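Local coordinates for penicillin-binding protein (PDB 3TG9) that probably binds beta-lactams or cell-wall-type peptides through an active-site serine, as other proteins of the beta-lactamase and penicillin-binding family do, at residues L96-E110 / P146-L160. Sequence-based numbering, arbitrary orientation.
Sequences LLTHTSGVPDYFDEE and PGHRFHYNNAGFILL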
loop_
_atom_site.group_PDB
_atom_site.type_symbol
_atom_site.label_atom_id
_atom_site.label_comp_id
_atom_site.label_asym_id
_atom_site.label_seq_id
_atom_site.Cartn_x
_atom_site.Cartn_y
_atom_site.Cartn_z
ATOM N N LEU B 96 20.591 2.199 25.724
ATOM C CA LEU B 96 19.607 2.007 24.667
ATOM C C LEU B 96 18.494 1.056 25.109
ATOM O O LEU B 96 17.315 1.328 24.878
ATOM C CB LEU B 96 20.297 1.487 23.404
ATOM C CG LEU B 96 21.400 2.416 22.879
ATOM C CD1 LEU B 96 22.361 1.698 21.948
ATOM C CD2 LEU B 96 20.799 3.632 22.199
ATOM N N LEU B 97 18.880 -0.037 25.769
ATOM C CA LEU B 97 17.949 -1.086 26.189
ATOM C C LEU B 97 16.917 -0.610 27.203
ATOM O O LEU B 97 15.826 -1.185 27.313
ATOM C CB LEU B 97 18.717 -2.266 26.792
ATOM C CG LEU B 97 19.449 -3.201 25.840
ATOM C CD1 LEU B 97 20.492 -4.010 26.590
ATOM C CD2 LEU B 97 18.458 -4.117 25.142
ATOM N N THR B 98 17.277 0.418 27.963
ATOM C CA THR B 98 16.418 0.913 29.028
ATOM C C THR B 98 15.878 2.308 28.739
ATOM O O THR B 98 15.199 2.894 29.576
ATOM C CB THR B 98 17.165 0.943 30.377
ATOM O OG1 THR B 98 18.350 1.738 30.246
ATOM C CG2 THR B 98 17.550 -0.467 30.812
ATOM N N HIS B 99 16.176 2.836 27.557
ATOM C CA HIS B 99 15.674 4.150 27.164
ATOM C C HIS B 99 16.261 5.247 28.033
ATOM O O HIS B 99 15.553 6.176 28.422
ATOM C CB HIS B 99 14.150 4.213 27.274
ATOM C CG HIS B 99 13.434 3.306 26.321
ATOM N ND1 HIS B 99 13.377 3.542 24.966
ATOM C CD2 HIS B 99 12.730 2.169 26.539
ATOM C CE1 HIS B 99 12.675 2.591 24.386
ATOM N NE2 HIS B 99 12.272 1.742 25.315
ATOM N N THR B 100 17.547 5.146 28.339
ATOM C CA THR B 100 18.211 6.176 29.131
ATOM C C THR B 100 19.416 6.752 28.390
ATOM O O THR B 100 20.263 7.409 28.993
ATOM C CB THR B 100 18.661 5.625 30.499
ATOM O OG1 THR B 100 19.459 4.452 30.303
ATOM C CG2 THR B 100 17.452 5.268 31.361
ATOM N N SER B 101 19.473 6.514 27.079
ATOM C CA SER B 101 20.633 6.867 26.261
ATOM C C SER B 101 20.769 8.355 25.961
ATOM O O SER B 101 21.870 8.840 25.705
ATOM C CB SER B 101 20.584 6.117 24.933
ATOM O OG SER B 101 19.639 6.715 24.061
ATOM N N GLY B 102 19.646 9.065 25.962
ATOM C CA GLY B 102 19.639 10.475 25.622
ATOM C C GLY B 102 19.725 10.807 24.139
ATOM O O GLY B 102 19.678 11.979 23.774
ATOM N N VAL B 103 19.858 9.797 23.281
ATOM C CA VAL B 103 19.929 10.038 21.836
ATOM C C VAL B 103 18.697 10.784 21.325
ATOM O O VAL B 103 17.627 10.710 21.933
ATOM C CB VAL B 103 20.089 8.724 21.028
ATOM C CG1 VAL B 103 21.379 8.028 21.403
ATOM C CG2 VAL B 103 18.894 7.802 21.241
ATOM N N PRO B 104 18.843 11.518 20.209
ATOM C CA PRO B 104 17.666 12.135 19.591
ATOM C C PRO B 104 16.811 11.047 18.952
ATOM O O PRO B 104 17.341 10.018 18.533
ATOM C CB PRO B 104 18.267 13.027 18.509
ATOM C CG PRO B 104 19.560 12.370 18.153
ATOM C CD PRO B 104 20.064 11.713 19.408
ATOM N N ASP B 105 15.504 11.276 18.889
ATOM C CA ASP B 105 14.559 10.307 18.347
ATOM C C ASP B 105 14.055 10.848 17.015
ATOM O O ASP B 105 14.101 12.054 16.781
ATOM C CB ASP B 105 13.393 10.172 19.325
ATOM C CG ASP B 105 12.634 8.863 19.172
ATOM O OD1 ASP B 105 12.755 8.204 18.112
ATOM O OD2 ASP B 105 11.915 8.506 20.133
ATOM N N TYR B 106 13.581 9.975 16.130
ATOM C CA TYR B 106 12.917 10.461 14.923
ATOM C C TYR B 106 11.417 10.601 15.175
ATOM O O TYR B 106 10.692 11.194 14.378
ATOM C CB TYR B 106 13.204 9.555 13.723
ATOM C CG TYR B 106 12.548 8.187 13.776
ATOM C CD1 TYR B 106 11.369 7.932 13.083
ATOM C CD2 TYR B 106 13.116 7.151 14.502
ATOM C CE1 TYR B 106 10.766 6.682 13.116
ATOM C CE2 TYR B 106 12.519 5.896 14.543
ATOM C CZ TYR B 106 11.345 5.670 13.850
ATOM O OH TYR B 106 10.755 4.428 13.894
ATOM N N PHE B 107 10.967 10.065 16.306
ATOM C CA PHE B 107 9.557 10.092 16.688
ATOM C C PHE B 107 9.441 10.074 18.209
ATOM O O PHE B 107 9.340 9.008 18.833
ATOM C CB PHE B 107 8.798 8.903 16.066
ATOM C CG PHE B 107 7.302 8.963 16.260
ATOM C CD1 PHE B 107 6.563 10.008 15.731
ATOM C CD2 PHE B 107 6.632 7.968 16.957
ATOM C CE1 PHE B 107 5.188 10.070 15.910
ATOM C CE2 PHE B 107 5.255 8.025 17.138
ATOM C CZ PHE B 107 4.537 9.078 16.611
ATOM N N ASP B 108 9.477 11.260 18.806
ATOM C CA ASP B 108 9.385 11.404 20.255
ATOM C C ASP B 108 7.925 11.343 20.680
ATOM O O ASP B 108 7.183 12.315 20.531
ATOM C CB ASP B 108 10.003 12.730 20.686
ATOM C CG ASP B 108 10.115 12.862 22.185
ATOM O OD1 ASP B 108 11.000 13.616 22.631
ATOM O OD2 ASP B 108 9.331 12.220 22.916
ATOM N N GLU B 109 7.529 10.194 21.215
ATOM C CA GLU B 109 6.130 9.918 21.525
ATOM C C GLU B 109 5.604 10.743 22.696
ATOM O O GLU B 109 4.402 10.765 22.963
ATOM C CB GLU B 109 5.936 8.417 21.782
ATOM C CG GLU B 109 6.409 7.546 20.611
ATOM C CD GLU B 109 5.970 6.089 20.723
ATOM O OE1 GLU B 109 6.705 5.202 20.230
ATOM O OE2 GLU B 109 4.893 5.833 21.308
ATOM N N GLU B 110 6.512 11.424 23.385
ATOM C CA GLU B 110 6.152 12.292 24.499
ATOM C C GLU B 110 5.603 13.636 24.010
ATOM O O GLU B 110 4.910 14.339 24.748
ATOM C CB GLU B 110 7.367 12.505 25.411
ATOM C CG GLU B 110 7.269 13.713 26.338
ATOM C CD GLU B 110 8.479 13.847 27.252
ATOM O OE1 GLU B 110 9.026 12.799 27.670
ATOM O OE2 GLU B 110 8.878 14.999 27.546
ATOM N N PRO B 146 23.912 10.552 28.579
ATOM C CA PRO B 146 23.614 9.120 28.658
ATOM C C PRO B 146 23.494 8.655 30.103
ATOM O O PRO B 146 24.468 8.705 30.850
ATOM C CB PRO B 146 24.832 8.478 27.991
ATOM C CG PRO B 146 25.286 9.492 27.005
ATOM C CD PRO B 146 25.018 10.838 27.648
ATOM N N GLY B 147 22.300 8.220 30.488
ATOM C CA GLY B 147 22.071 7.704 31.823
ATOM C C GLY B 147 21.266 8.642 32.693
ATOM O O GLY B 147 20.764 8.243 33.741
ATOM N N HIS B 148 21.129 9.889 32.258
ATOM C CA HIS B 148 20.499 10.913 33.091
ATOM C C HIS B 148 19.062 10.578 33.504
ATOM O O HIS B 148 18.743 10.582 34.694
ATOM C CB HIS B 148 20.565 12.294 32.426
ATOM C CG HIS B 148 20.156 13.419 33.330
ATOM N ND1 HIS B 148 19.012 14.165 33.124
ATOM C CD2 HIS B 148 20.731 13.917 34.451
ATOM C CE1 HIS B 148 18.905 15.076 34.076
ATOM N NE2 HIS B 148 19.934 14.949 34.893
ATOM N N ARG B 149 18.193 10.296 32.536
ATOM C CA ARG B 149 16.798 10.013 32.866
ATOM C C ARG B 149 16.135 9.024 31.915
ATOM O O ARG B 149 16.697 8.672 30.883
ATOM C CB ARG B 149 15.992 11.308 32.909
ATOM C CG ARG B 149 15.723 11.919 31.549
ATOM C CD ARG B 149 15.075 13.286 31.697
ATOM N NE ARG B 149 14.027 13.509 30.704
ATOM C CZ ARG B 149 14.237 14.005 29.486
ATOM N NH1 ARG B 149 15.465 14.329 29.105
ATOM N NH2 ARG B 149 13.220 14.177 28.649
ATOM N N PHE B 150 14.936 8.578 32.279
ATOM C CA PHE B 150 14.158 7.692 31.420
ATOM C C PHE B 150 13.351 8.476 30.385
ATOM O O PHE B 150 12.587 9.377 30.728
ATOM C CB PHE B 150 13.227 6.787 32.239
ATOM C CG PHE B 150 12.402 5.844 31.393
ATOM C CD1 PHE B 150 12.858 4.566 31.111
ATOM C CD2 PHE B 150 11.180 6.251 30.859
ATOM C CE1 PHE B 150 12.109 3.701 30.318
ATOM C CE2 PHE B 150 10.425 5.396 30.076
ATOM C CZ PHE B 150 10.890 4.116 29.803
ATOM N N HIS B 151 13.518 8.119 29.118
ATOM C CA HIS B 151 12.753 8.746 28.053
ATOM C C HIS B 151 12.529 7.782 26.892
ATOM O O HIS B 151 13.461 7.466 26.145
ATOM C CB HIS B 151 13.466 10.000 27.556
ATOM C CG HIS B 151 12.601 10.888 26.718
ATOM N ND1 HIS B 151 12.453 10.720 25.362
ATOM C CD2 HIS B 151 11.828 11.951 27.053
ATOM C CE1 HIS B 151 11.633 11.640 24.890
ATOM N NE2 HIS B 151 11.240 12.402 25.897
ATOM N N TYR B 152 11.292 7.314 26.741
ATOM C CA TYR B 152 10.976 6.340 25.693
ATOM C C TYR B 152 11.443 6.819 24.320
ATOM O O TYR B 152 11.069 7.896 23.866
ATOM C CB TYR B 152 9.480 6.015 25.664
ATOM C CG TYR B 152 9.161 4.774 24.860
ATOM C CD1 TYR B 152 9.261 3.514 25.432
ATOM C CD2 TYR B 152 8.774 4.862 23.521
ATOM C CE1 TYR B 152 8.973 2.364 24.699
ATOM C CE2 TYR B 152 8.485 3.720 22.777
ATOM C CZ TYR B 152 8.586 2.472 23.376
ATOM O OH TYR B 152 8.303 1.326 22.658
ATOM N N ASN B 153 12.257 5.999 23.669
ATOM C CA ASN B 153 12.973 6.407 22.475
ATOM C C ASN B 153 13.004 5.306 21.410
ATOM O O ASN B 153 13.544 4.220 21.638
ATOM C CB ASN B 153 14.399 6.805 22.866
ATOM C CG ASN B 153 15.153 7.471 21.741
ATOM O OD1 ASN B 153 15.320 6.900 20.672
ATOM N ND2 ASN B 153 15.627 8.688 21.987
ATOM N N ASN B 154 12.443 5.601 20.240
ATOM C CA ASN B 154 12.368 4.630 19.158
ATOM C C ASN B 154 13.679 4.484 18.391
ATOM O O ASN B 154 14.121 3.366 18.091
ATOM C CB ASN B 154 11.226 4.998 18.221
ATOM C CG ASN B 154 9.877 4.835 18.876
ATOM O OD1 ASN B 154 9.477 3.725 19.218
ATOM N ND2 ASN B 154 9.167 5.938 19.057
ATOM N N ALA B 155 14.306 5.618 18.090
ATOM C CA ALA B 155 15.596 5.612 17.408
ATOM C C ALA B 155 16.597 4.774 18.200
ATOM O O ALA B 155 17.444 4.091 17.629
ATOM C CB ALA B 155 16.107 7.039 17.214
ATOM N N GLY B 156 16.481 4.814 19.521
ATOM C CA GLY B 156 17.351 4.026 20.371
ATOM C C GLY B 156 17.268 2.540 20.083
ATOM O O GLY B 156 18.248 1.809 20.243
ATOM N N PHE B 157 16.098 2.074 19.663
ATOM C CA PHE B 157 15.967 0.660 19.324
ATOM C C PHE B 157 16.329 0.367 17.877
ATOM O O PHE B 157 16.649 -0.772 17.536
ATOM C CB PHE B 157 14.598 0.097 19.725
ATOM C CG PHE B 157 14.592 -0.489 21.109
ATOM C CD1 PHE B 157 14.758 0.328 22.220
ATOM C CD2 PHE B 157 14.468 -1.855 21.300
ATOM C CE1 PHE B 157 14.776 -0.205 23.504
ATOM C CE2 PHE B 157 14.493 -2.401 22.580
ATOM C CZ PHE B 157 14.643 -1.571 23.684
ATOM N N ILE B 158 16.296 1.397 17.033
ATOM C CA ILE B 158 16.906 1.292 15.708
ATOM C C ILE B 158 18.407 1.064 15.872
ATOM O O ILE B 158 18.976 0.158 15.263
ATOM C CB ILE B 158 16.702 2.565 14.856
ATOM C CG1 ILE B 158 15.227 2.751 14.505
ATOM C CG2 ILE B 158 17.550 2.480 13.594
ATOM C CD1 ILE B 158 14.688 1.659 13.604
ATOM N N LEU B 159 19.041 1.896 16.702
ATOM C CA LEU B 159 20.477 1.776 16.959
ATOM C C LEU B 159 20.852 0.380 17.459
ATOM O O LEU B 159 21.859 -0.189 17.035
ATOM C CB LEU B 159 20.952 2.856 17.938
ATOM C CG LEU B 159 20.842 4.299 17.422
ATOM C CD1 LEU B 159 21.110 5.322 18.521
ATOM C CD2 LEU B 159 21.764 4.520 16.232
ATOM N N LEU B 160 20.046 -0.171 18.363
ATOM C CA LEU B 160 20.266 -1.539 18.819
ATOM C C LEU B 160 20.174 -2.534 17.647
ATOM O O LEU B 160 20.954 -3.478 17.556
ATOM C CB LEU B 160 19.283 -1.903 19.934
ATOM C CG LEU B 160 19.530 -1.341 21.346
ATOM C CD1 LEU B 160 18.371 -1.681 22.273
ATOM C CD2 LEU B 160 20.843 -1.844 21.943
HETATM O O HOH W 1 15.952 3.711 23.650
#
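The contact forms part of the probable active site of a serine penicillin-binding protein, where the loop after helix 93-98 wraps the Y152-N154 turn that leads into helix 155-168. The H99 imidazole lies against one face of the Y152 phenol in an offset stack, ring centres 4.4 Å apart and planes at 30°. In the backbone, H99 O receives H151 N in an almost linear bond of 2.9 Å. With CG anti to the backbone N (chi1 -158°), D105 brings its carboxylate to the turn: OD2 takes N154 N and OD1 takes A155 N, both at 3.0 Å and from above the carboxylate plane, while F107 N reaches OD1 from the opposite face to A155 N, closing an Asx turn. N153 OD1 caps the helix through G156 N. The N154 amide is held flat by two bonds in its plane, ND2 giving to F107 O (3.1 Å) and to the anti lone pair of E109 OE1 (2.8 Å). Its OD1 accepts from K58 NZ, while Y152 OH bonds K58 NZ and S55 OG. Between the helices, L96 CB packs on L160 CG at 3.6 Å. S55 and K58 would supply the SxxK motif and Y152-N153-N154 the YxN motif, as in class C beta-lactamases and related penicillin-binding proteins.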